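Local structure of methionine gamma-lyase (Trichomonas vaginalis, 1E5E) at residues 273-284 with 385-396; 266-274 with 374-384. The protein belongs to the Cys/Met metabolism family of pyridoxal-phosphate-dependent enzymes, whose chains assemble here as a tetramer. All coordinates share one frame; numbering follows the deposited sequence. Where two conformers were deposited one is given.

In the fold
Helices 260-279 and 381-396 pair on one side of the five-stranded sheet, and the two contacts follow that pairing along its length. Contact 2 lies where strand 371-375 leaves the sheet and turns into the second helix; contact 1 carries on to the C-terminal end of both. Their centres are about 13 Å apart, Lys-273 and Val-274 serve in both, and Phe-388 CZ of contact 1 packs on Leu-374 CD2 of contact 2 at 3.6 Å. Contact 2 is largely buried and contact 1 only partly; their centres lie about 20 and 28 Å from the centre of the chain. In contact 2 the side chain of Leu-374 is about 11 Å from a bound N-(hydroxy{3-hydroxy-2-methyl-5-[(phosphonooxy)methyl]pyridin-4-yl}methyl)norvaline.

Contact 1 of 2, residues 273-284 with 385-396; sequences KVAEYLKSHPAV and IADFKQGLDALL
Tyr-277 enters a knobs-into-holes site formed by Ile-385, Phe-388, Lys-389 and Leu-392. With CG anti to the backbone N (chi1 174°), its ring lies under the CG2 methyl of Ile-385, a CH-pi contact 3.6 Å from CG2 to the ring centroid, while Tyr-277 OH reaches Lys-389 CB at 3.3 Å. Two more CH-pi contacts follow: Leu-278 CD2 sits over a face of Phe-388, and Leu-392 CB over the His-281 ring, whose opposite face carries Pro-282 CD. Apolar packing closes both ends, Val-274 CG1 meeting Phe-388 CE2 at 3.8 Å and Ala-283 CB meeting Leu-396 CD2 at 3.7 Å.

The polar part centres on His-281. His-281 NE2 donates to Asp-393 OD2 at 3.2 Å, nearly straight and close to the ring plane, and His-281 ND1 accepts from Ala-283 N at 2.9 Å; bonds at both nitrogens fix the ring's rotation. Asp-393 OD1 is salt-bridged to Lys-389 NZ at 2.7 Å, so the carboxylate is shared between a lysine and the histidine.

The helices run nearly parallel, at 21°, and rest on the sheet: Val-274 and Leu-278 touch strand 311-316, Phe-388 touches strand 371-375, and Leu-392 meets helix 319-328.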
loop_
_atom_site.group_PDB
_atom_site.type_symbol
_atom_site.label_atom_id
_atom_site.label_comp_id
_atom_site.label_asym_id
_atom_site.label_seq_id
_atom_site.Cartn_x
_atom_site.Cartn_y
_atom_site.Cartn_z
ATOM N N LYS A 273 -1.412 36.267 0.846
ATOM C CA LYS A 273 -2.590 36.898 1.429
ATOM C C LYS A 273 -2.609 36.778 2.951
ATOM O O LYS A 273 -2.903 37.762 3.640
ATOM C CB LYS A 273 -3.914 36.308 0.902
ATOM C CG LYS A 273 -4.089 36.563 -0.586
ATOM C CD LYS A 273 -5.138 35.684 -1.226
ATOM C CE LYS A 273 -5.276 36.057 -2.724
ATOM N NZ LYS A 273 -6.236 35.072 -3.312
ATOM N N VAL A 274 -2.246 35.597 3.441
ATOM C CA VAL A 274 -2.263 35.375 4.872
ATOM C C VAL A 274 -1.192 36.206 5.575
ATOM O O VAL A 274 -1.487 36.782 6.643
ATOM C CB VAL A 274 -2.120 33.890 5.241
ATOM C CG1 VAL A 274 -1.970 33.724 6.731
ATOM C CG2 VAL A 274 -3.339 33.107 4.717
ATOM N N ALA A 275 -0.030 36.314 4.956
ATOM C CA ALA A 275 1.036 37.070 5.614
ATOM C C ALA A 275 0.629 38.539 5.704
ATOM O O ALA A 275 0.854 39.128 6.749
ATOM C CB ALA A 275 2.373 36.922 4.890
ATOM N N GLU A 276 0.087 39.106 4.647
ATOM C CA GLU A 276 -0.368 40.481 4.623
ATOM C C GLU A 276 -1.420 40.735 5.699
ATOM O O GLU A 276 -1.330 41.737 6.396
ATOM C CB GLU A 276 -0.977 40.880 3.262
ATOM C CG GLU A 276 0.072 40.987 2.175
ATOM C CD GLU A 276 -0.235 41.478 0.793
ATOM O OE1 GLU A 276 -1.324 41.986 0.454
ATOM O OE2 GLU A 276 0.649 41.425 -0.104
ATOM N N TYR A 277 -2.342 39.782 5.910
ATOM C CA TYR A 277 -3.338 39.954 6.950
ATOM C C TYR A 277 -2.694 39.953 8.326
ATOM O O TYR A 277 -3.053 40.754 9.184
ATOM C CB TYR A 277 -4.410 38.821 6.853
ATOM C CG TYR A 277 -5.339 38.948 8.055
ATOM C CD1 TYR A 277 -6.324 39.918 8.046
ATOM C CD2 TYR A 277 -5.226 38.119 9.142
ATOM C CE1 TYR A 277 -7.175 40.076 9.129
ATOM C CE2 TYR A 277 -6.065 38.237 10.238
ATOM C CZ TYR A 277 -7.020 39.234 10.204
ATOM O OH TYR A 277 -7.845 39.408 11.263
ATOM N N LEU A 278 -1.735 39.064 8.595
ATOM C CA LEU A 278 -1.118 38.964 9.900
ATOM C C LEU A 278 -0.325 40.228 10.246
ATOM O O LEU A 278 -0.401 40.753 11.344
ATOM C CB LEU A 278 -0.176 37.767 10.029
ATOM C CG LEU A 278 -0.824 36.383 9.839
ATOM C CD1 LEU A 278 0.252 35.289 9.788
ATOM C CD2 LEU A 278 -1.820 36.131 10.957
ATOM N N LYS A 279 0.319 40.763 9.211
ATOM C CA LYS A 279 1.162 41.923 9.399
ATOM C C LYS A 279 0.350 43.135 9.868
ATOM O O LYS A 279 0.845 43.982 10.618
ATOM C CB LYS A 279 1.896 42.191 8.097
ATOM C CG LYS A 279 2.651 43.508 8.055
ATOM C CD LYS A 279 3.061 43.803 6.608
ATOM C CE LYS A 279 4.513 43.429 6.406
ATOM N NZ LYS A 279 5.420 44.620 6.511
ATOM N N SER A 280 -0.901 43.240 9.452
ATOM C CA SER A 280 -1.608 44.448 9.883
ATOM C C SER A 280 -2.525 44.225 11.068
ATOM O O SER A 280 -3.308 45.109 11.382
ATOM C CB SER A 280 -2.306 44.948 8.621
ATOM O OG SER A 280 -3.504 44.200 8.521
ATOM N N HIS A 281 -2.433 43.078 11.713
ATOM C CA HIS A 281 -3.232 42.771 12.872
ATOM C C HIS A 281 -2.568 43.358 14.122
ATOM O O HIS A 281 -1.400 43.124 14.380
ATOM C CB HIS A 281 -3.428 41.276 13.084
ATOM C CG HIS A 281 -4.580 41.022 14.007
ATOM N ND1 HIS A 281 -4.422 41.143 15.370
ATOM C CD2 HIS A 281 -5.873 40.714 13.778
ATOM C CE1 HIS A 281 -5.573 40.923 15.976
ATOM N NE2 HIS A 281 -6.457 40.643 15.030
ATOM N N PRO A 282 -3.326 44.071 14.932
ATOM C CA PRO A 282 -2.781 44.709 16.127
ATOM C C PRO A 282 -2.196 43.756 17.154
ATOM O O PRO A 282 -1.294 44.192 17.886
ATOM C CB PRO A 282 -3.943 45.515 16.694
ATOM C CG PRO A 282 -5.000 45.529 15.651
ATOM C CD PRO A 282 -4.760 44.379 14.705
ATOM N N ALA A 283 -2.545 42.463 17.213
ATOM C CA ALA A 283 -1.892 41.567 18.171
ATOM C C ALA A 283 -0.513 41.091 17.733
ATOM O O ALA A 283 0.196 40.446 18.514
ATOM C CB ALA A 283 -2.768 40.330 18.410
ATOM N N VAL A 284 -0.116 41.401 16.505
ATOM C CA VAL A 284 1.096 40.842 15.923
ATOM C C VAL A 284 2.221 41.859 15.961
ATOM O O VAL A 284 2.095 42.966 15.474
ATOM C CB VAL A 284 0.871 40.352 14.472
ATOM C CG1 VAL A 284 2.154 39.847 13.810
ATOM C CG2 VAL A 284 -0.171 39.220 14.486
ATOM N N ILE A 385 -7.819 33.273 6.666
ATOM C CA ILE A 385 -7.728 34.579 7.322
ATOM C C ILE A 385 -8.829 34.683 8.368
ATOM O O ILE A 385 -8.486 35.087 9.479
ATOM C CB ILE A 385 -7.889 35.724 6.305
ATOM C CG1 ILE A 385 -6.607 35.829 5.459
ATOM C CG2 ILE A 385 -8.235 37.028 7.028
ATOM C CD1 ILE A 385 -6.752 36.656 4.186
ATOM N N ALA A 386 -10.045 34.216 8.064
ATOM C CA ALA A 386 -11.081 34.217 9.105
ATOM C C ALA A 386 -10.720 33.353 10.302
ATOM O O ALA A 386 -11.152 33.687 11.419
ATOM C CB ALA A 386 -12.463 33.804 8.558
ATOM N N ASP A 387 -9.948 32.257 10.137
ATOM C CA ASP A 387 -9.589 31.473 11.321
ATOM C C ASP A 387 -8.614 32.292 12.168
ATOM O O ASP A 387 -8.636 32.247 13.417
ATOM C CB ASP A 387 -8.969 30.140 10.881
ATOM C CG ASP A 387 -8.854 29.111 11.969
ATOM O OD1 ASP A 387 -9.635 29.171 12.950
ATOM O OD2 ASP A 387 -7.958 28.227 11.874
ATOM N N PHE A 388 -7.673 32.990 11.490
ATOM C CA PHE A 388 -6.779 33.827 12.314
ATOM C C PHE A 388 -7.536 35.001 12.941
ATOM O O PHE A 388 -7.284 35.333 14.107
ATOM C CB PHE A 388 -5.606 34.332 11.522
ATOM C CG PHE A 388 -4.491 33.347 11.338
ATOM C CD1 PHE A 388 -3.724 32.953 12.415
ATOM C CD2 PHE A 388 -4.200 32.851 10.085
ATOM C CE1 PHE A 388 -2.668 32.073 12.250
ATOM C CE2 PHE A 388 -3.139 31.977 9.943
ATOM C CZ PHE A 388 -2.374 31.573 11.009
ATOM N N LYS A 389 -8.456 35.615 12.211
ATOM C CA LYS A 389 -9.228 36.718 12.784
ATOM C C LYS A 389 -9.940 36.316 14.083
ATOM O O LYS A 389 -9.823 37.071 15.052
ATOM C CB LYS A 389 -10.259 37.261 11.824
ATOM C CG LYS A 389 -11.242 38.254 12.457
ATOM C CD LYS A 389 -11.765 39.158 11.345
ATOM C CE LYS A 389 -13.065 39.841 11.754
ATOM N NZ LYS A 389 -12.880 40.629 12.994
ATOM N N GLN A 390 -10.669 35.213 14.109
ATOM C CA GLN A 390 -11.380 34.858 15.319
ATOM C C GLN A 390 -10.356 34.545 16.411
ATOM O O GLN A 390 -10.554 34.954 17.559
ATOM C CB GLN A 390 -12.378 33.713 15.184
ATOM C CG GLN A 390 -11.886 32.362 14.703
ATOM C CD GLN A 390 -11.401 31.440 15.791
ATOM O OE1 GLN A 390 -11.800 31.661 16.943
ATOM N NE2 GLN A 390 -10.542 30.462 15.494
ATOM N N GLY A 391 -9.314 33.808 16.082
ATOM C CA GLY A 391 -8.309 33.417 17.065
ATOM C C GLY A 391 -7.645 34.677 17.649
ATOM O O GLY A 391 -7.441 34.743 18.861
ATOM N N LEU A 392 -7.165 35.559 16.783
ATOM C CA LEU A 392 -6.487 36.781 17.195
ATOM C C LEU A 392 -7.393 37.771 17.926
ATOM O O LEU A 392 -7.028 38.302 18.992
ATOM C CB LEU A 392 -5.843 37.481 15.987
ATOM C CG LEU A 392 -4.611 36.753 15.409
ATOM C CD1 LEU A 392 -4.169 37.370 14.099
ATOM C CD2 LEU A 392 -3.491 36.772 16.432
ATOM N N ASP A 393 -8.601 38.025 17.427
ATOM C CA ASP A 393 -9.521 38.940 18.089
ATOM C C ASP A 393 -9.753 38.490 19.523
ATOM O O ASP A 393 -9.674 39.350 20.398
ATOM C CB ASP A 393 -10.847 39.078 17.340
ATOM C CG ASP A 393 -10.659 39.946 16.105
ATOM O OD1 ASP A 393 -11.677 40.217 15.418
ATOM O OD2 ASP A 393 -9.498 40.326 15.792
ATOM N N ALA A 394 -9.988 37.216 19.774
ATOM C CA ALA A 394 -10.186 36.663 21.094
ATOM C C ALA A 394 -9.017 36.894 22.041
ATOM O O ALA A 394 -9.117 37.160 23.235
ATOM C CB ALA A 394 -10.344 35.153 20.960
ATOM N N LEU A 395 -7.805 36.748 21.507
ATOM C CA LEU A 395 -6.587 37.069 22.219
ATOM C C LEU A 395 -6.704 38.485 22.774
ATOM O O LEU A 395 -6.434 38.718 23.939
ATOM C CB LEU A 395 -5.456 37.073 21.193
ATOM C CG LEU A 395 -4.079 36.586 21.595
ATOM C CD1 LEU A 395 -4.191 35.174 22.139
ATOM C CD2 LEU A 395 -3.146 36.652 20.391
ATOM N N LEU A 396 -7.069 39.428 21.909
ATOM C CA LEU A 396 -7.188 40.822 22.256
ATOM C C LEU A 396 -8.434 41.178 23.049
ATOM O O LEU A 396 -8.409 42.178 23.766
ATOM C CB LEU A 396 -7.198 41.693 20.982
ATOM C CG LEU A 396 -5.908 41.727 20.166
ATOM C CD1 LEU A 396 -5.995 42.752 19.050
ATOM C CD2 LEU A 396 -4.696 41.994 21.046
#

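Contact 2 of 2, residues 266-274 with 374-384; sequences AESENAMKV and LSVGIEDADEL
Asn-270 points its buried amide into the bend of residues 377-381, CG anti to the carbonyl carbon (chi1 -82°), and ND2 bonds two carbonyls there. Gly-377 O, 2.9 Å from Asn-270 ND2, lies in the amide plane and is approached on a lone pair; Glu-379 O, 3.0 Å from the same Asn-270 ND2, stands 36° out of that plane, and its bond is more bent. Asn-270 OD1 accepts from a water that takes the N-H of Ala-381, while Ala-381 CB lies 3.4 Å from this OD1.

Nearer the helix backbone, Val-376 CG1 presses on Asn-270 CB at 3.5 Å, and CG2 faces Ala-271. The extended Glu-267 side chain crosses Ile-378 at a slant, its CG 3.6 Å from Ile-378 CG2 and slightly nearer Val-376 O. Val-274 forks: CG1 meets Leu-374 CD2 at 3.9 Å and CG2 leans on Leu-384 CB, each pair crossing at about a right angle.

Glu-379 OE1 bonds Ser-344 of its own chain and OE2 bonds His-14 of the second subunit, placing the bend at a subunit interface. Segment 374-384 forms a strand-loop-helix connection, with Asp-380 as N-cap: its OD2 accepts from Glu-383 N at 2.9 Å, starting helix 381-396 beside helix 260-279.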
loop_
_atom_site.group_PDB
_atom_site.type_symbol
_atom_site.label_atom_id
_atom_site.label_comp_id
_atom_site.label_asym_id
_atom_site.label_seq_id
_atom_site.Cartn_x
_atom_site.Cartn_y
_atom_site.Cartn_z
ATOM N N ALA A 266 -0.343 27.541 -5.666
ATOM C CA ALA A 266 -1.516 27.809 -4.832
ATOM C C ALA A 266 -1.108 28.119 -3.400
ATOM O O ALA A 266 -1.691 29.055 -2.833
ATOM C CB ALA A 266 -2.438 26.592 -4.855
ATOM N N GLU A 267 -0.116 27.402 -2.842
ATOM C CA GLU A 267 0.276 27.705 -1.466
ATOM C C GLU A 267 0.975 29.045 -1.302
ATOM O O GLU A 267 0.800 29.702 -0.252
ATOM C CB GLU A 267 1.152 26.551 -0.899
ATOM C CG GLU A 267 0.309 25.285 -0.764
ATOM C CD GLU A 267 0.990 23.960 -0.601
ATOM O OE1 GLU A 267 2.230 23.908 -0.492
ATOM O OE2 GLU A 267 0.269 22.906 -0.587
ATOM N N SER A 268 1.811 29.470 -2.225
ATOM C CA SER A 268 2.516 30.747 -2.226
ATOM C C SER A 268 1.531 31.922 -2.314
ATOM O O SER A 268 1.594 32.914 -1.570
ATOM C CB SER A 268 3.489 30.765 -3.424
ATOM O OG SER A 268 4.583 29.828 -3.135
ATOM N N GLU A 269 0.542 31.793 -3.203
ATOM C CA GLU A 269 -0.483 32.784 -3.407
ATOM C C GLU A 269 -1.310 32.950 -2.124
ATOM O O GLU A 269 -1.466 34.093 -1.687
ATOM C CB GLU A 269 -1.447 32.456 -4.547
ATOM C CG GLU A 269 -0.789 32.468 -5.893
ATOM C CD GLU A 269 -1.502 31.710 -6.999
ATOM O OE1 GLU A 269 -1.036 31.809 -8.167
ATOM O OE2 GLU A 269 -2.424 30.893 -6.753
ATOM N N ASN A 270 -1.667 31.828 -1.500
ATOM C CA ASN A 270 -2.380 31.898 -0.248
ATOM C C ASN A 270 -1.536 32.563 0.842
ATOM O O ASN A 270 -2.038 33.353 1.646
ATOM C CB ASN A 270 -2.816 30.521 0.259
ATOM C CG ASN A 270 -4.080 29.972 -0.341
ATOM O OD1 ASN A 270 -4.888 30.683 -0.954
ATOM N ND2 ASN A 270 -4.297 28.674 -0.110
ATOM N N ALA A 271 -0.276 32.174 0.903
ATOM C CA ALA A 271 0.635 32.659 1.916
ATOM C C ALA A 271 0.821 34.183 1.809
ATOM O O ALA A 271 0.750 34.864 2.820
ATOM C CB ALA A 271 2.024 31.993 1.842
ATOM N N MET A 272 0.945 34.696 0.584
ATOM C CA MET A 272 1.050 36.160 0.465
ATOM C C MET A 272 -0.197 36.779 1.102
ATOM O O MET A 272 -0.038 37.740 1.876
ATOM C CB MET A 272 1.235 36.621 -0.973
ATOM C CG MET A 272 1.395 38.134 -1.139
ATOM S SD MET A 272 2.800 38.836 -0.236
ATOM C CE MET A 272 4.171 38.499 -1.304
ATOM N N LYS A 273 -1.412 36.267 0.846
ATOM C CA LYS A 273 -2.590 36.898 1.429
ATOM C C LYS A 273 -2.609 36.778 2.951
ATOM O O LYS A 273 -2.903 37.762 3.640
ATOM C CB LYS A 273 -3.914 36.308 0.902
ATOM C CG LYS A 273 -4.089 36.563 -0.586
ATOM C CD LYS A 273 -5.138 35.684 -1.226
ATOM C CE LYS A 273 -5.276 36.057 -2.724
ATOM N NZ LYS A 273 -6.236 35.072 -3.312
ATOM N N VAL A 274 -2.246 35.597 3.441
ATOM C CA VAL A 274 -2.263 35.375 4.872
ATOM C C VAL A 274 -1.192 36.206 5.575
ATOM O O VAL A 274 -1.487 36.782 6.643
ATOM C CB VAL A 274 -2.120 33.890 5.241
ATOM C CG1 VAL A 274 -1.970 33.724 6.731
ATOM C CG2 VAL A 274 -3.339 33.107 4.717
ATOM N N LEU A 374 4.163 28.903 10.574
ATOM C CA LEU A 374 2.965 28.516 9.858
ATOM C C LEU A 374 3.378 27.997 8.483
ATOM O O LEU A 374 4.194 28.695 7.887
ATOM C CB LEU A 374 2.014 29.695 9.678
ATOM C CG LEU A 374 0.792 29.583 8.780
ATOM C CD1 LEU A 374 -0.265 28.621 9.333
ATOM C CD2 LEU A 374 0.191 30.991 8.587
ATOM N N SER A 375 2.721 26.941 8.015
ATOM C CA SER A 375 2.968 26.404 6.707
ATOM C C SER A 375 1.591 26.422 6.036
ATOM O O SER A 375 0.707 25.835 6.632
ATOM C CB SER A 375 3.446 24.927 6.717
ATOM O OG SER A 375 3.831 24.598 5.372
ATOM N N VAL A 376 1.399 27.265 5.049
ATOM C CA VAL A 376 0.050 27.475 4.524
ATOM C C VAL A 376 -0.225 26.406 3.461
ATOM O O VAL A 376 0.638 26.216 2.596
ATOM C CB VAL A 376 -0.022 28.872 3.877
ATOM C CG1 VAL A 376 -1.316 29.140 3.135
ATOM C CG2 VAL A 376 0.186 29.932 4.965
ATOM N N GLY A 377 -1.415 25.859 3.449
ATOM C CA GLY A 377 -1.842 24.866 2.476
ATOM C C GLY A 377 -2.759 25.472 1.398
ATOM O O GLY A 377 -2.675 26.669 1.134
ATOM N N ILE A 378 -3.634 24.653 0.802
ATOM C CA ILE A 378 -4.448 25.072 -0.315
ATOM C C ILE A 378 -5.934 25.251 -0.011
ATOM O O ILE A 378 -6.763 25.321 -0.926
ATOM C CB ILE A 378 -4.287 24.109 -1.512
ATOM C CG1 ILE A 378 -4.726 22.698 -1.043
ATOM C CG2 ILE A 378 -2.820 24.106 -1.971
ATOM C CD1 ILE A 378 -4.404 21.649 -2.112
ATOM N N GLU A 379 -6.266 25.481 1.235
ATOM C CA GLU A 379 -7.619 25.862 1.614
ATOM C C GLU A 379 -7.960 27.246 1.034
ATOM O O GLU A 379 -7.092 27.969 0.551
ATOM C CB GLU A 379 -7.729 25.983 3.143
ATOM C CG GLU A 379 -7.393 24.698 3.867
ATOM C CD GLU A 379 -6.006 24.584 4.434
ATOM O OE1 GLU A 379 -5.117 25.319 3.947
ATOM O OE2 GLU A 379 -5.760 23.734 5.341
ATOM N N ASP A 380 -9.223 27.633 1.171
ATOM C CA ASP A 380 -9.642 28.970 0.713
ATOM C C ASP A 380 -8.970 30.048 1.566
ATOM O O ASP A 380 -8.885 29.940 2.789
ATOM C CB ASP A 380 -11.175 28.955 0.764
ATOM C CG ASP A 380 -11.671 30.375 0.459
ATOM O OD1 ASP A 380 -11.734 30.676 -0.741
ATOM O OD2 ASP A 380 -11.901 31.127 1.423
ATOM N N ALA A 381 -8.278 31.016 0.962
ATOM C CA ALA A 381 -7.533 32.048 1.666
ATOM C C ALA A 381 -8.404 32.848 2.623
ATOM O O ALA A 381 -7.949 33.090 3.745
ATOM C CB ALA A 381 -6.812 33.001 0.711
ATOM N N ASP A 382 -9.639 33.191 2.253
ATOM C CA ASP A 382 -10.556 33.896 3.147
ATOM C C ASP A 382 -10.932 33.065 4.370
ATOM O O ASP A 382 -10.919 33.578 5.486
ATOM C CB ASP A 382 -11.831 34.341 2.419
ATOM C CG ASP A 382 -11.528 35.459 1.438
ATOM O OD1 ASP A 382 -10.587 36.253 1.607
ATOM O OD2 ASP A 382 -12.181 35.567 0.393
ATOM N N GLU A 383 -11.191 31.750 4.178
ATOM C CA GLU A 383 -11.394 30.925 5.373
ATOM C C GLU A 383 -10.144 30.887 6.244
ATOM O O GLU A 383 -10.304 30.917 7.477
ATOM C CB GLU A 383 -11.919 29.535 5.040
ATOM C CG GLU A 383 -13.406 29.593 4.686
ATOM C CD GLU A 383 -13.852 28.327 3.965
ATOM O OE1 GLU A 383 -13.077 27.733 3.178
ATOM O OE2 GLU A 383 -15.037 27.959 4.105
ATOM N N LEU A 384 -8.938 30.812 5.699
ATOM C CA LEU A 384 -7.747 30.822 6.536
ATOM C C LEU A 384 -7.663 32.142 7.328
ATOM O O LEU A 384 -7.354 32.184 8.505
ATOM C CB LEU A 384 -6.482 30.671 5.663
ATOM C CG LEU A 384 -6.320 29.293 4.999
ATOM C CD1 LEU A 384 -5.206 29.311 3.965
ATOM C CD2 LEU A 384 -6.044 28.229 6.064
HETATM O O HOH W 1 -7.567 30.507 -1.913
#